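Local structure of Alpha/beta hydrolase family protein (Bacillus anthracis, 3OOS) at residues N146-V149 and S150-A154; N201-Q205 and V206-D210; Q234-Y237 and I238-C241. The protein probably acts as a hydrolase of the alpha/beta hydrolase fold family, although its natural substrate is not established. One frame throughout, in Å; residues are numbered along the deposited sequence.

Interaction 1: residues N146-V149 and S150-A154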
loop_
_atom_site.group_PDB
_atom_site.type_symbol
_atom_site.label_atom_id
_atom_site.label_comp_id
_atom_site.label_asym_id
_atom_site.label_seq_id
_atom_site.Cartn_x
_atom_site.Cartn_y
_atom_site.Cartn_z
ATOM N N ASN A 146 2.748 22.955 5.604
ATOM C CA ASN A 146 3.720 23.697 4.804
ATOM C C ASN A 146 5.041 22.959 4.643
ATOM O O ASN A 146 5.594 22.904 3.542
ATOM C CB ASN A 146 3.960 25.095 5.379
ATOM C CG ASN A 146 2.766 26.016 5.195
ATOM O OD1 ASN A 146 2.072 25.966 4.176
ATOM N ND2 ASN A 146 2.529 26.873 6.184
ATOM N N ARG A 147 5.533 22.381 5.739
ATOM C CA ARG A 147 6.793 21.644 5.705
ATOM C C ARG A 147 6.670 20.413 4.814
ATOM O O ARG A 147 7.578 20.114 4.035
ATOM C CB ARG A 147 7.253 21.253 7.118
ATOM C CG ARG A 147 8.612 20.533 7.173
ATOM C CD ARG A 147 9.698 21.294 6.422
ATOM N NE ARG A 147 10.955 20.549 6.371
ATOM C CZ ARG A 147 11.962 20.823 5.545
ATOM N NH1 ARG A 147 11.876 21.830 4.680
ATOM N NH2 ARG A 147 13.060 20.084 5.580
ATOM N N ILE A 148 5.539 19.719 4.925
ATOM C CA ILE A 148 5.298 18.495 4.160
ATOM C C ILE A 148 5.200 18.767 2.656
ATOM O O ILE A 148 5.725 17.997 1.848
ATOM C CB ILE A 148 4.065 17.716 4.707
ATOM C CG1 ILE A 148 4.389 17.111 6.084
ATOM C CG2 ILE A 148 3.593 16.636 3.726
ATOM C CD1 ILE A 148 5.621 16.225 6.112
ATOM N N VAL A 149 4.555 19.870 2.282
ATOM C CA VAL A 149 4.509 20.284 0.876
ATOM C C VAL A 149 5.934 20.466 0.337
ATOM O O VAL A 149 6.266 19.967 -0.748
ATOM C CB VAL A 149 3.676 21.577 0.676
ATOM C CG1 VAL A 149 3.898 22.168 -0.718
ATOM C CG2 VAL A 149 2.194 21.292 0.895
ATOM N N SER A 150 6.766 21.163 1.113
ATOM C CA SER A 150 8.152 21.419 0.730
ATOM C C SER A 150 8.960 20.128 0.598
ATOM O O SER A 150 9.709 19.956 -0.364
ATOM C CB SER A 150 8.821 22.365 1.727
ATOM O OG SER A 150 10.145 22.657 1.326
ATOM N N ILE A 151 8.799 19.223 1.563
ATOM C CA ILE A 151 9.494 17.933 1.536
ATOM C C ILE A 151 9.072 17.106 0.316
ATOM O O ILE A 151 9.921 16.575 -0.402
ATOM C CB ILE A 151 9.279 17.114 2.841
ATOM C CG1 ILE A 151 9.925 17.828 4.033
ATOM C CG2 ILE A 151 9.870 15.715 2.699
ATOM C CD1 ILE A 151 9.588 17.208 5.398
HETATM N N MSE A 152 7.764 17.013 0.085
HETATM C CA MSE A 152 7.239 16.211 -1.023
HETATM C C MSE A 152 7.713 16.736 -2.370
HETATM O O MSE A 152 8.099 15.956 -3.245
HETATM C CB MSE A 152 5.716 16.170 -1.000
HETATM C CG MSE A 152 5.135 15.331 0.115
HETATM SE SE MSE A 152 3.217 15.123 -0.086
HETATM C CE MSE A 152 2.670 16.993 -0.108
ATOM N N ASN A 153 7.689 18.059 -2.528
ATOM C CA ASN A 153 8.131 18.677 -3.772
ATOM C C ASN A 153 9.600 18.385 -4.052
ATOM O O ASN A 153 9.966 18.078 -5.185
ATOM C CB ASN A 153 7.853 20.185 -3.768
ATOM C CG ASN A 153 6.367 20.509 -3.854
ATOM O OD1 ASN A 153 5.537 19.637 -4.134
ATOM N ND2 ASN A 153 6.024 21.770 -3.609
ATOM N N ALA A 154 10.428 18.448 -3.011
ATOM C CA ALA A 154 11.855 18.193 -3.158
ATOM C C ALA A 154 12.160 16.715 -3.414
ATOM O O ALA A 154 13.037 16.387 -4.215
ATOM C CB ALA A 154 12.617 18.707 -1.949
#

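Interaction 2: residues N201-Q205 and V206-D210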
loop_
_atom_site.group_PDB
_atom_site.type_symbol
_atom_site.label_atom_id
_atom_site.label_comp_id
_atom_site.label_asym_id
_atom_site.label_seq_id
_atom_site.Cartn_x
_atom_site.Cartn_y
_atom_site.Cartn_z
ATOM N N ASN A 201 2.749 10.972 -9.578
ATOM C CA ASN A 201 2.187 12.111 -10.301
ATOM C C ASN A 201 0.781 11.827 -10.794
ATOM O O ASN A 201 -0.109 12.658 -10.641
ATOM C CB ASN A 201 3.082 12.511 -11.474
ATOM C CG ASN A 201 4.346 13.206 -11.029
ATOM O OD1 ASN A 201 4.449 13.674 -9.893
ATOM N ND2 ASN A 201 5.321 13.284 -11.927
ATOM N N TYR A 202 0.574 10.645 -11.367
ATOM C CA TYR A 202 -0.748 10.278 -11.848
ATOM C C TYR A 202 -1.765 10.235 -10.708
ATOM O O TYR A 202 -2.886 10.735 -10.853
ATOM C CB TYR A 202 -0.734 8.949 -12.611
ATOM C CG TYR A 202 -2.076 8.654 -13.228
ATOM C CD1 TYR A 202 -2.400 9.127 -14.500
ATOM C CD2 TYR A 202 -3.042 7.939 -12.525
ATOM C CE1 TYR A 202 -3.647 8.871 -15.064
ATOM C CE2 TYR A 202 -4.288 7.689 -13.072
ATOM C CZ TYR A 202 -4.582 8.147 -14.340
ATOM O OH TYR A 202 -5.820 7.888 -14.877
ATOM N N PHE A 203 -1.378 9.649 -9.578
ATOM C CA PHE A 203 -2.276 9.609 -8.433
ATOM C C PHE A 203 -2.658 11.014 -7.974
ATOM O O PHE A 203 -3.838 11.310 -7.796
ATOM C CB PHE A 203 -1.690 8.820 -7.257
ATOM C CG PHE A 203 -2.530 8.908 -6.014
ATOM C CD1 PHE A 203 -3.764 8.266 -5.951
ATOM C CD2 PHE A 203 -2.113 9.668 -4.923
ATOM C CE1 PHE A 203 -4.561 8.355 -4.813
ATOM C CE2 PHE A 203 -2.901 9.765 -3.782
ATOM C CZ PHE A 203 -4.129 9.105 -3.727
ATOM N N ARG A 204 -1.659 11.872 -7.797
ATOM C CA ARG A 204 -1.893 13.203 -7.235
ATOM C C ARG A 204 -2.621 14.145 -8.190
ATOM O O ARG A 204 -3.481 14.918 -7.763
ATOM C CB ARG A 204 -0.583 13.833 -6.757
ATOM C CG ARG A 204 0.080 13.088 -5.597
ATOM C CD ARG A 204 1.052 13.981 -4.846
ATOM N NE ARG A 204 0.351 15.038 -4.114
ATOM C CZ ARG A 204 0.901 16.183 -3.722
ATOM N NH1 ARG A 204 2.175 16.446 -3.987
ATOM N NH2 ARG A 204 0.168 17.074 -3.068
ATOM N N GLN A 205 -2.292 14.056 -9.478
ATOM C CA GLN A 205 -2.802 14.997 -10.476
ATOM C C GLN A 205 -4.103 14.545 -11.137
ATOM O O GLN A 205 -4.905 15.378 -11.574
ATOM C CB GLN A 205 -1.735 15.275 -11.539
ATOM C CG GLN A 205 -0.493 15.975 -10.998
ATOM C CD GLN A 205 0.734 15.757 -11.866
ATOM O OE1 GLN A 205 0.641 15.248 -12.982
ATOM N NE2 GLN A 205 1.895 16.138 -11.348
ATOM N N VAL A 206 -4.315 13.232 -11.215
ATOM C CA VAL A 206 -5.483 12.694 -11.923
ATOM C C VAL A 206 -6.424 11.876 -11.031
ATOM O O VAL A 206 -7.628 12.142 -10.986
ATOM C CB VAL A 206 -5.060 11.863 -13.171
ATOM C CG1 VAL A 206 -6.281 11.319 -13.913
ATOM C CG2 VAL A 206 -4.199 12.704 -14.108
ATOM N N GLU A 207 -5.872 10.890 -10.329
ATOM C CA GLU A 207 -6.673 9.911 -9.596
ATOM C C GLU A 207 -7.328 10.496 -8.342
ATOM O O GLU A 207 -8.525 10.290 -8.103
ATOM C CB GLU A 207 -5.805 8.708 -9.219
ATOM C CG GLU A 207 -6.590 7.514 -8.698
ATOM C CD GLU A 207 -7.094 6.608 -9.806
ATOM O OE1 GLU A 207 -6.267 6.096 -10.588
ATOM O OE2 GLU A 207 -8.317 6.391 -9.885
ATOM N N TYR A 208 -6.537 11.222 -7.557
ATOM C CA TYR A 208 -6.955 11.718 -6.244
ATOM C C TYR A 208 -8.280 12.493 -6.251
ATOM O O TYR A 208 -9.150 12.238 -5.416
ATOM C CB TYR A 208 -5.843 12.564 -5.598
ATOM C CG TYR A 208 -6.324 13.356 -4.403
ATOM C CD1 TYR A 208 -6.340 12.793 -3.125
ATOM C CD2 TYR A 208 -6.789 14.662 -4.556
ATOM C CE1 TYR A 208 -6.797 13.516 -2.029
ATOM C CE2 TYR A 208 -7.249 15.391 -3.471
ATOM C CZ TYR A 208 -7.249 14.813 -2.212
ATOM O OH TYR A 208 -7.715 15.542 -1.144
ATOM N N LYS A 209 -8.426 13.434 -7.181
ATOM C CA LYS A 209 -9.597 14.320 -7.193
ATOM C C LYS A 209 -10.925 13.585 -7.422
ATOM O O LYS A 209 -11.991 14.103 -7.080
ATOM C CB LYS A 209 -9.424 15.461 -8.206
ATOM C CG LYS A 209 -9.276 15.009 -9.644
ATOM C CD LYS A 209 -9.060 16.193 -10.578
ATOM C CE LYS A 209 -9.033 15.747 -12.030
ATOM N NZ LYS A 209 -10.332 15.146 -12.451
ATOM N N ASP A 210 -10.847 12.384 -7.997
ATOM C CA ASP A 210 -12.028 11.572 -8.283
ATOM C C ASP A 210 -12.170 10.360 -7.360
ATOM O O ASP A 210 -13.060 9.533 -7.563
ATOM C CB ASP A 210 -12.021 11.100 -9.745
ATOM C CG ASP A 210 -12.204 12.239 -10.734
ATOM O OD1 ASP A 210 -12.776 13.283 -10.362
ATOM O OD2 ASP A 210 -11.780 12.081 -11.897
HETATM O O HOH W 1 -6.132 14.848 -8.517
#

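Interaction 3: residues Q234-Y237 and I238-C241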
loop_
_atom_site.group_PDB
_atom_site.type_symbol
_atom_site.label_atom_id
_atom_site.label_comp_id
_atom_site.label_asym_id
_atom_site.label_seq_id
_atom_site.Cartn_x
_atom_site.Cartn_y
_atom_site.Cartn_z
ATOM N N GLN A 234 -1.114 10.475 8.156
ATOM C CA GLN A 234 -1.373 10.558 6.719
ATOM C C GLN A 234 -2.864 10.369 6.442
ATOM O O GLN A 234 -3.554 11.339 6.126
ATOM C CB GLN A 234 -0.476 9.595 5.935
ATOM C CG GLN A 234 0.983 10.056 5.918
ATOM C CD GLN A 234 1.898 9.132 5.144
ATOM O OE1 GLN A 234 1.682 8.861 3.962
ATOM N NE2 GLN A 234 2.937 8.651 5.807
ATOM N N CYS A 235 -3.355 9.138 6.574
ATOM C CA CYS A 235 -4.797 8.902 6.690
ATOM C C CYS A 235 -5.118 8.688 8.169
ATOM O O CYS A 235 -4.843 7.614 8.709
ATOM C CB CYS A 235 -5.237 7.677 5.879
ATOM S SG CYS A 235 -4.988 7.796 4.092
ATOM N N PRO A 236 -5.686 9.711 8.838
ATOM C CA PRO A 236 -5.990 9.577 10.264
ATOM C C PRO A 236 -6.875 8.370 10.580
ATOM O O PRO A 236 -7.653 7.919 9.730
ATOM C CB PRO A 236 -6.709 10.890 10.593
ATOM C CG PRO A 236 -6.137 11.863 9.616
ATOM C CD PRO A 236 -5.954 11.078 8.349
ATOM N N TYR A 237 -6.736 7.863 11.803
ATOM C CA TYR A 237 -7.391 6.635 12.256
ATOM C C TYR A 237 -8.898 6.546 11.942
ATOM O O TYR A 237 -9.404 5.474 11.585
ATOM C CB TYR A 237 -7.129 6.424 13.758
ATOM C CG TYR A 237 -7.661 5.109 14.263
ATOM C CD1 TYR A 237 -7.032 3.915 13.919
ATOM C CD2 TYR A 237 -8.805 5.051 15.058
ATOM C CE1 TYR A 237 -7.518 2.698 14.351
ATOM C CE2 TYR A 237 -9.305 3.832 15.503
ATOM C CZ TYR A 237 -8.655 2.659 15.142
ATOM O OH TYR A 237 -9.131 1.443 15.564
ATOM N N ILE A 238 -9.600 7.672 12.061
ATOM C CA ILE A 238 -11.040 7.719 11.794
ATOM C C ILE A 238 -11.408 7.203 10.390
ATOM O O ILE A 238 -12.493 6.651 10.187
ATOM C CB ILE A 238 -11.627 9.140 12.056
ATOM C CG1 ILE A 238 -13.160 9.123 11.975
ATOM C CG2 ILE A 238 -11.011 10.180 11.110
ATOM C CD1 ILE A 238 -13.837 10.379 12.497
ATOM N N PHE A 239 -10.491 7.353 9.435
ATOM C CA PHE A 239 -10.762 6.907 8.071
ATOM C C PHE A 239 -10.726 5.389 7.927
ATOM O O PHE A 239 -11.455 4.827 7.105
ATOM C CB PHE A 239 -9.860 7.639 7.070
ATOM C CG PHE A 239 -10.180 9.095 6.978
ATOM C CD1 PHE A 239 -11.223 9.535 6.165
ATOM C CD2 PHE A 239 -9.496 10.026 7.755
ATOM C CE1 PHE A 239 -11.559 10.882 6.103
ATOM C CE2 PHE A 239 -9.828 11.375 7.698
ATOM C CZ PHE A 239 -10.862 11.803 6.869
ATOM N N SER A 240 -9.915 4.729 8.754
ATOM C CA SER A 240 -9.956 3.269 8.847
ATOM C C SER A 240 -11.229 2.823 9.561
ATOM O O SER A 240 -11.819 1.804 9.199
ATOM C CB SER A 240 -8.713 2.718 9.543
ATOM O OG SER A 240 -7.575 2.801 8.689
ATOM N N CYS A 241 -11.658 3.596 10.560
ATOM C CA CYS A 241 -12.935 3.329 11.227
ATOM C C CYS A 241 -14.088 3.378 10.229
ATOM O O CYS A 241 -14.972 2.513 10.246
ATOM C CB CYS A 241 -13.184 4.321 12.360
ATOM S SG CYS A 241 -12.062 4.122 13.737
HETATM O O HOH W 2 -6.631 5.193 8.083
#

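Interaction 1: residues N146-V149 and S150-A154
Ile148 and Met152 meet one turn apart on helix 145-155, the CG2 branch of Ile148 lying 4.0 Å from the terminal CE of Met152, a selenomethionine. The helix belongs to the helical insertion between strands 116-122 and 224-229, the place where alpha/beta hydrolases commonly carry their lid. The other branch of Ile148 reaches along the same side of the helix, and its CD1 comes to 4.1 Å from CD1 of Ile151. A branched isoleucine suits this place because its two arms serve two neighbours at once.

Arg147 crosses Ile151 at about a right angle. With CG anti to the backbone N (chi1 -177°) and a bend at the next bond (chi2 51°), the chain folds along the helix instead of standing off it, and NE arrives 3.7 Å from Ile151 CG1. That methylene lies over one face of the guanidinium, toward its rim, so a face that makes no in-plane hydrogen bonds rests on hydrocarbon while the N-H edges serve polar partners: NH2 forms a salt bridge with Glu171 of helix 162-176, and NH1 is hydrogen-bonded to a glycerol, probably from the crystallisation liquor. Ile148 packs on Trp172 and Met175 of that same helix.

Beneath the side chains run four regular i to i+4 backbone bonds, among them Ile151 N to Arg147 O at 2.9 Å and Met152 N to Ile148 O, also 2.9 Å. On the more exposed side Val149 and Asn153 run side by side, pointing the same way, the methyl CG1 of Val149 3.6 Å from the amide nitrogen ND2 of Asn153.

Interaction 2: residues N201-Q205 and V206-D210
The Tyr202 ring carries Val206 on one face and Glu207 at its edge. Val206 CB makes a CH-pi contact 3.9 Å from the ring centroid, only 15° off the normal, while CG1 lies toward the hydroxyl end. Glu207 OE1 approaches in the ring plane, 3.6 Å from Tyr202 CE2, where the weakly positive ring hydrogens suit a carboxylate oxygen; OE1 is hydrogen-bonded to the backbone N of Met74. The Tyr202 chi1 of -174° puts the ring beside the carbonyl carbon, pointing on along the helix toward the following turn. Over one face of the Phe203 ring, toward the rim, sits Tyr208 CB, 4.3 Å from Phe203 CZ, and that same CZ lies at the edge of the Tyr208 ring.

These neighbours are set by a wider pi-type turn near the end of helix 197-207, in the insertion before strand 224-229. Tyr202 O takes two N-H groups: Val206 N at 2.9 Å, the ordinary i to i+4 bond, and the straighter Glu207 N at 3.0 Å, the i to i+5 bond of the wide turn. Tyr208 N reaches Phe203 O at 2.7 Å, a second i to i+5 bond. For the next pair a water replaces the direct bond, donating to Arg204 O at 2.8 Å and accepting from Lys209 N at 3.0 Å. Phe203, the buried member, packs inward on Leu31, whereas Lys209 NZ forms a salt bridge with the adjacent Asp210 OD2, its hydrogen bond long and weak.

Interaction 3: residues Q234-Y237 and I238-C241
A cysteine sulfur pressed close to a tyrosine ring is the striking feature here: Cys241 SG lies only 3.3 Å from Tyr237 CE2 and 4.0 Å from the ring centroid. It comes in obliquely, 42° off the ring normal, in a sulfur-aromatic contact spanning one turn at the start of helix 237-246. The first side-chain torsion of Tyr237 is fully extended from the main-chain nitrogen (chi1 -174°), which swings the ring forward along the helix to meet the thiol. A small polarisable sulfur fits this tight approach well.

The backbone ties the same two residues, Cys241 N bonding to Tyr237 O at 3.1 Å; Ser240 N gives that oxygen a second, weak bond. One residue earlier, Pro236 O receives Phe239 N at 2.9 Å, closing the first tight turn as loop becomes helix. Proline suits the spot: its ring holds phi near the value needed just before a helix, and it has no N-H to satisfy. That ring lies alongside Phe239, pointing the same way, with Pro236 CD 3.7 Å from Phe239 CD2. The carbonyl oxygen of Pro236 also sits in the plane of the phenyl ring at its edge, 3.4 Å from Phe239 CD2, facing the weakly positive hydrogens there. A water joins loop to helix, hydrogen-bonded to Cys235 O at 3.1 Å and to Ser240 OG at 2.6 Å, so the hydroxyl of Ser240, a buried residue, has a polar partner.

The loop follows strand 224-229, a position that bears the catalytic acid in many alpha/beta hydrolases, and Gln234 N bonds to Asp232 OD1. Phe239 meets the ring of His133 almost perpendicularly. Tyr237 makes a cation-pi contact with Lys254, and together with Ser240 it packs on Cys228 of strand 224-229 and Leu252 of strand 250-255, seating the helix against these last two strands of the sheet.

Interactions 1 and 2 both lie in the helical insertion that would form the lid, whereas interaction 3 belongs to the main fold, where a loop turns into a helix lying on the sheet. The first two touch through packing of Met152 CE on Arg204 NH2; 234-241 touches neither, its nearest atoms being about 7 Å from interaction 1 and about 8 Å from interaction 2. Interaction 2 is largely a surface contact, while the others are partly buried. Regular helix bonds and aliphatic branches mark 146-154, aromatic rings and a widened turn 201-210, and sulfur-aromatic and proline packing 234-241. Water bridges occur in both irregular stretches.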